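Local coordinates for protein type-iv like competence pilin ttha1218 (Thermus thermophilus, PDB 5G25) that probably serves as a pseudopilin-like subunit of the type IV pilus machinery linked to natural competence and DNA uptake, represented here by its soluble part without the N-terminal segment, at residues Lys43-Val54 with Asp67-Glu78. Sequence-based numbering, arbitrary orientation.
Sequences KQGTCTAIPCNV and DVRAFQVVLRVE
With SG anti to the backbone N (chi1 -166°), Cys47 reaches across to Leu75, whose CD1 lies 3.5 Å from SG and is also tight against CB; Cys52 instead turns SG beside its own backbone N (chi1 -57°) and lays it 3.7 Å from CB of Gln72. Both sulfurs are also tied covalently, to Cys34 and Cys62, so one disulfide leaves each face of the sheet. Ala49, Pro51 and Phe71 continue the Cys47 face, CD1 of the Phe71 ring coming 3.7 Å from CA of Pro51, while Val73 and Val77 of that face pack on helix 11-24. On the other face Ile50 and Gln72 run side by side.

Between the faces the antiparallel backbones pair from Thr46-Arg76 to Cys52-Ala70, and the bond from Val74 N to Thr48 O is nearly linear, at 173°. At the far end the carbonyl O of Cys52 accepts from two donors, Arg69 N at 2.8 Å and Ala70 N at 3.2 Å. Next to it, OD1 of Asn53 takes the N-H of Val54 from 2.8 Å, a bent bond that folds the amide back on its own chain, with OD1 against CG of Arg69; a leucine here would probably leave the Val54 N-H without this acceptor and the end of strand 43-54 less firmly fixed. Val54 CB meets the Arg69 guanidinium at its edge. At the opposite end a water bridges Gln44 O and Glu78 N, and Lys43 NZ and Glu78 OE2 form a salt bridge, 3.3 Å long, whose hydrogen bond is weak.

Arg69 and Ala70, set against Cys52, make a classic beta bulge in the antiparallel sheet that packs on the N-terminal helix, as in type IV pilins and type II secretion pseudopilins.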
loop_
_atom_site.group_PDB
_atom_site.type_symbol
_atom_site.label_atom_id
_atom_site.label_comp_id
_atom_site.label_asym_id
_atom_site.label_seq_id
_atom_site.Cartn_x
_atom_site.Cartn_y
_atom_site.Cartn_z
ATOM N N LYS A 43 -8.381 10.216 -12.840
ATOM C CA LYS A 43 -9.305 10.449 -11.730
ATOM C C LYS A 43 -8.575 10.703 -10.414
ATOM O O LYS A 43 -7.455 10.233 -10.210
ATOM C CB LYS A 43 -10.234 9.249 -11.559
ATOM C CG LYS A 43 -10.990 8.839 -12.812
ATOM C CD LYS A 43 -11.807 9.985 -13.400
ATOM C CE LYS A 43 -12.722 9.505 -14.522
ATOM N NZ LYS A 43 -13.664 8.448 -14.055
ATOM N N GLN A 44 -9.232 11.418 -9.503
ATOM C CA GLN A 44 -8.675 11.650 -8.185
ATOM C C GLN A 44 -8.850 10.408 -7.318
ATOM O O GLN A 44 -9.897 9.761 -7.330
ATOM C CB GLN A 44 -9.338 12.862 -7.508
ATOM C CG GLN A 44 -8.367 13.721 -6.700
ATOM C CD GLN A 44 -7.310 14.334 -7.606
ATOM O OE1 GLN A 44 -7.580 14.612 -8.783
ATOM N NE2 GLN A 44 -6.095 14.519 -7.078
ATOM N N GLY A 45 -7.825 10.067 -6.557
ATOM C CA GLY A 45 -8.000 9.048 -5.548
ATOM C C GLY A 45 -7.040 9.226 -4.413
ATOM O O GLY A 45 -6.473 10.280 -4.230
ATOM N N THR A 46 -6.810 8.165 -3.667
ATOM C CA THR A 46 -6.007 8.278 -2.482
ATOM C C THR A 46 -5.268 6.971 -2.201
ATOM O O THR A 46 -5.737 5.873 -2.558
ATOM C CB THR A 46 -6.899 8.681 -1.266
ATOM O OG1 THR A 46 -6.097 9.277 -0.241
ATOM C CG2 THR A 46 -7.598 7.538 -0.698
ATOM N N CYS A 47 -4.122 7.108 -1.545
ATOM C CA CYS A 47 -3.332 5.984 -1.120
ATOM C C CYS A 47 -3.099 6.126 0.358
ATOM O O CYS A 47 -2.619 7.159 0.809
ATOM C CB CYS A 47 -1.975 5.962 -1.824
ATOM S SG CYS A 47 -1.099 4.364 -1.652
ATOM N N THR A 48 -3.408 5.071 1.090
ATOM C CA THR A 48 -3.144 4.992 2.513
ATOM C C THR A 48 -2.351 3.707 2.808
ATOM O O THR A 48 -2.720 2.621 2.348
ATOM C CB THR A 48 -4.462 4.884 3.312
ATOM O OG1 THR A 48 -5.363 5.922 2.940
ATOM C CG2 THR A 48 -4.185 4.950 4.789
ATOM N N ALA A 49 -1.298 3.860 3.608
ATOM C CA ALA A 49 -0.430 2.792 4.040
ATOM C C ALA A 49 -0.443 2.677 5.559
ATOM O O ALA A 49 0.031 3.552 6.259
ATOM C CB ALA A 49 0.995 3.040 3.556
ATOM N N ILE A 50 -0.944 1.560 6.060
ATOM C CA ILE A 50 -1.000 1.304 7.492
ATOM C C ILE A 50 0.168 0.405 7.903
ATOM O O ILE A 50 0.271 -0.725 7.443
ATOM C CB ILE A 50 -2.332 0.608 7.839
ATOM C CG1 ILE A 50 -3.517 1.520 7.497
ATOM C CG2 ILE A 50 -2.383 0.176 9.300
ATOM C CD1 ILE A 50 -4.165 1.214 6.162
ATOM N N PRO A 51 1.032 0.881 8.806
ATOM C CA PRO A 51 2.101 -0.026 9.261
ATOM C C PRO A 51 1.545 -1.274 9.966
ATOM O O PRO A 51 0.587 -1.166 10.743
ATOM C CB PRO A 51 2.891 0.836 10.249
ATOM C CG PRO A 51 1.886 1.809 10.784
ATOM C CD PRO A 51 0.960 2.105 9.623
ATOM N N CYS A 52 2.125 -2.438 9.667
ATOM C CA CYS A 52 1.701 -3.717 10.253
ATOM C C CYS A 52 2.872 -4.446 10.883
ATOM O O CYS A 52 4.009 -4.367 10.395
ATOM C CB CYS A 52 1.100 -4.652 9.213
ATOM S SG CYS A 52 -0.303 -4.007 8.289
ATOM N N ASN A 53 2.591 -5.151 11.975
ATOM C CA ASN A 53 3.545 -6.107 12.484
ATOM C C ASN A 53 3.357 -7.433 11.772
ATOM O O ASN A 53 2.292 -7.721 11.200
ATOM C CB ASN A 53 3.367 -6.326 13.983
ATOM C CG ASN A 53 4.672 -6.675 14.678
ATOM O OD1 ASN A 53 5.690 -7.009 14.046
ATOM N ND2 ASN A 53 4.655 -6.577 15.993
ATOM N N VAL A 54 4.400 -8.247 11.828
ATOM C CA VAL A 54 4.354 -9.613 11.285
ATOM C C VAL A 54 4.846 -10.581 12.334
ATOM O O VAL A 54 5.995 -10.490 12.744
ATOM C CB VAL A 54 5.252 -9.734 10.037
ATOM C CG1 VAL A 54 5.402 -11.191 9.617
ATOM C CG2 VAL A 54 4.674 -8.898 8.900
ATOM N N ASP A 67 6.891 -3.220 16.001
ATOM C CA ASP A 67 7.715 -3.130 14.797
ATOM C C ASP A 67 6.860 -3.015 13.553
ATOM O O ASP A 67 5.755 -3.558 13.484
ATOM C CB ASP A 67 8.613 -4.351 14.630
ATOM C CG ASP A 67 9.461 -4.612 15.839
ATOM O OD1 ASP A 67 10.245 -3.711 16.218
ATOM O OD2 ASP A 67 9.340 -5.720 16.406
ATOM N N VAL A 68 7.390 -2.299 12.573
ATOM C CA VAL A 68 6.750 -2.187 11.294
ATOM C C VAL A 68 7.472 -3.181 10.398
ATOM O O VAL A 68 8.627 -2.981 10.054
ATOM C CB VAL A 68 6.837 -0.745 10.760
ATOM C CG1 VAL A 68 6.230 -0.641 9.375
ATOM C CG2 VAL A 68 6.126 0.209 11.713
ATOM N N ARG A 69 6.811 -4.289 10.078
ATOM C CA ARG A 69 7.416 -5.294 9.214
ATOM C C ARG A 69 6.729 -5.382 7.857
ATOM O O ARG A 69 7.215 -6.078 6.975
ATOM C CB ARG A 69 7.455 -6.665 9.900
ATOM C CG ARG A 69 8.296 -6.687 11.180
ATOM C CD ARG A 69 9.348 -7.795 11.186
ATOM N NE ARG A 69 8.760 -9.133 11.064
ATOM C CZ ARG A 69 9.439 -10.281 11.092
ATOM N NH1 ARG A 69 10.759 -10.296 11.242
ATOM N NH2 ARG A 69 8.789 -11.432 10.972
ATOM N N ALA A 70 5.614 -4.673 7.693
ATOM C CA ALA A 70 4.892 -4.666 6.439
ATOM C C ALA A 70 3.929 -3.503 6.453
ATOM O O ALA A 70 3.688 -2.925 7.509
ATOM C CB ALA A 70 4.135 -5.969 6.259
ATOM N N PHE A 71 3.385 -3.166 5.284
ATOM C CA PHE A 71 2.337 -2.144 5.186
ATOM C C PHE A 71 1.124 -2.745 4.514
ATOM O O PHE A 71 1.249 -3.411 3.494
ATOM C CB PHE A 71 2.770 -0.951 4.331
ATOM C CG PHE A 71 3.845 -0.120 4.941
ATOM C CD1 PHE A 71 3.527 0.835 5.916
ATOM C CD2 PHE A 71 5.168 -0.262 4.541
ATOM C CE1 PHE A 71 4.508 1.604 6.488
ATOM C CE2 PHE A 71 6.150 0.535 5.102
ATOM C CZ PHE A 71 5.821 1.448 6.089
ATOM N N GLN A 72 -0.045 -2.465 5.081
ATOM C CA GLN A 72 -1.323 -2.686 4.407
ATOM C C GLN A 72 -1.636 -1.435 3.571
ATOM O O GLN A 72 -1.803 -0.322 4.092
ATOM C CB GLN A 72 -2.411 -2.961 5.447
ATOM C CG GLN A 72 -3.810 -3.101 4.892
ATOM C CD GLN A 72 -4.892 -2.890 5.969
ATOM O OE1 GLN A 72 -4.609 -2.774 7.174
ATOM N NE2 GLN A 72 -6.135 -2.833 5.530
ATOM N N VAL A 73 -1.674 -1.614 2.264
ATOM C CA VAL A 73 -1.803 -0.503 1.348
ATOM C C VAL A 73 -3.189 -0.563 0.748
ATOM O O VAL A 73 -3.591 -1.605 0.227
ATOM C CB VAL A 73 -0.739 -0.602 0.236
ATOM C CG1 VAL A 73 -0.830 0.582 -0.711
ATOM C CG2 VAL A 73 0.655 -0.688 0.833
ATOM N N VAL A 74 -3.934 0.544 0.871
ATOM C CA VAL A 74 -5.251 0.677 0.262
ATOM C C VAL A 74 -5.233 1.841 -0.741
ATOM O O VAL A 74 -5.054 3.002 -0.382
ATOM C CB VAL A 74 -6.341 0.902 1.318
ATOM C CG1 VAL A 74 -7.720 0.922 0.674
ATOM C CG2 VAL A 74 -6.275 -0.176 2.384
ATOM N N LEU A 75 -5.393 1.502 -2.009
ATOM C CA LEU A 75 -5.503 2.470 -3.083
ATOM C C LEU A 75 -6.988 2.583 -3.441
ATOM O O LEU A 75 -7.655 1.555 -3.643
ATOM C CB LEU A 75 -4.709 1.950 -4.290
ATOM C CG LEU A 75 -3.903 2.872 -5.184
ATOM C CD1 LEU A 75 -3.160 3.935 -4.386
ATOM C CD2 LEU A 75 -2.918 2.014 -5.983
ATOM N N ARG A 76 -7.496 3.817 -3.501
ATOM C CA ARG A 76 -8.912 4.093 -3.799
ATOM C C ARG A 76 -9.020 5.177 -4.844
ATOM O O ARG A 76 -8.474 6.264 -4.683
ATOM C CB ARG A 76 -9.674 4.561 -2.555
ATOM C CG ARG A 76 -9.965 3.455 -1.560
ATOM C CD ARG A 76 -10.893 3.896 -0.427
ATOM N NE ARG A 76 -11.698 2.790 0.117
ATOM C CZ ARG A 76 -11.522 2.228 1.315
ATOM N NH1 ARG A 76 -10.553 2.656 2.142
ATOM N NH2 ARG A 76 -12.332 1.238 1.701
ATOM N N VAL A 77 -9.725 4.869 -5.921
ATOM C CA VAL A 77 -9.989 5.826 -6.979
ATOM C C VAL A 77 -11.490 5.729 -7.242
ATOM O O VAL A 77 -11.981 4.712 -7.739
ATOM C CB VAL A 77 -9.166 5.509 -8.244
ATOM C CG1 VAL A 77 -9.432 6.542 -9.323
ATOM C CG2 VAL A 77 -7.681 5.466 -7.908
ATOM N N GLU A 78 -12.217 6.771 -6.837
ATOM C CA GLU A 78 -13.678 6.773 -6.884
ATOM C C GLU A 78 -14.218 5.568 -6.132
ATOM O O GLU A 78 -13.821 5.327 -4.996
ATOM C CB GLU A 78 -14.178 6.853 -8.328
ATOM C CG GLU A 78 -13.614 8.069 -9.061
ATOM C CD GLU A 78 -14.405 8.470 -10.298
ATOM O OE1 GLU A 78 -15.369 7.759 -10.663
ATOM O OE2 GLU A 78 -14.059 9.507 -10.908
HETATM O O HOH W 1 -11.694 9.071 -5.247
#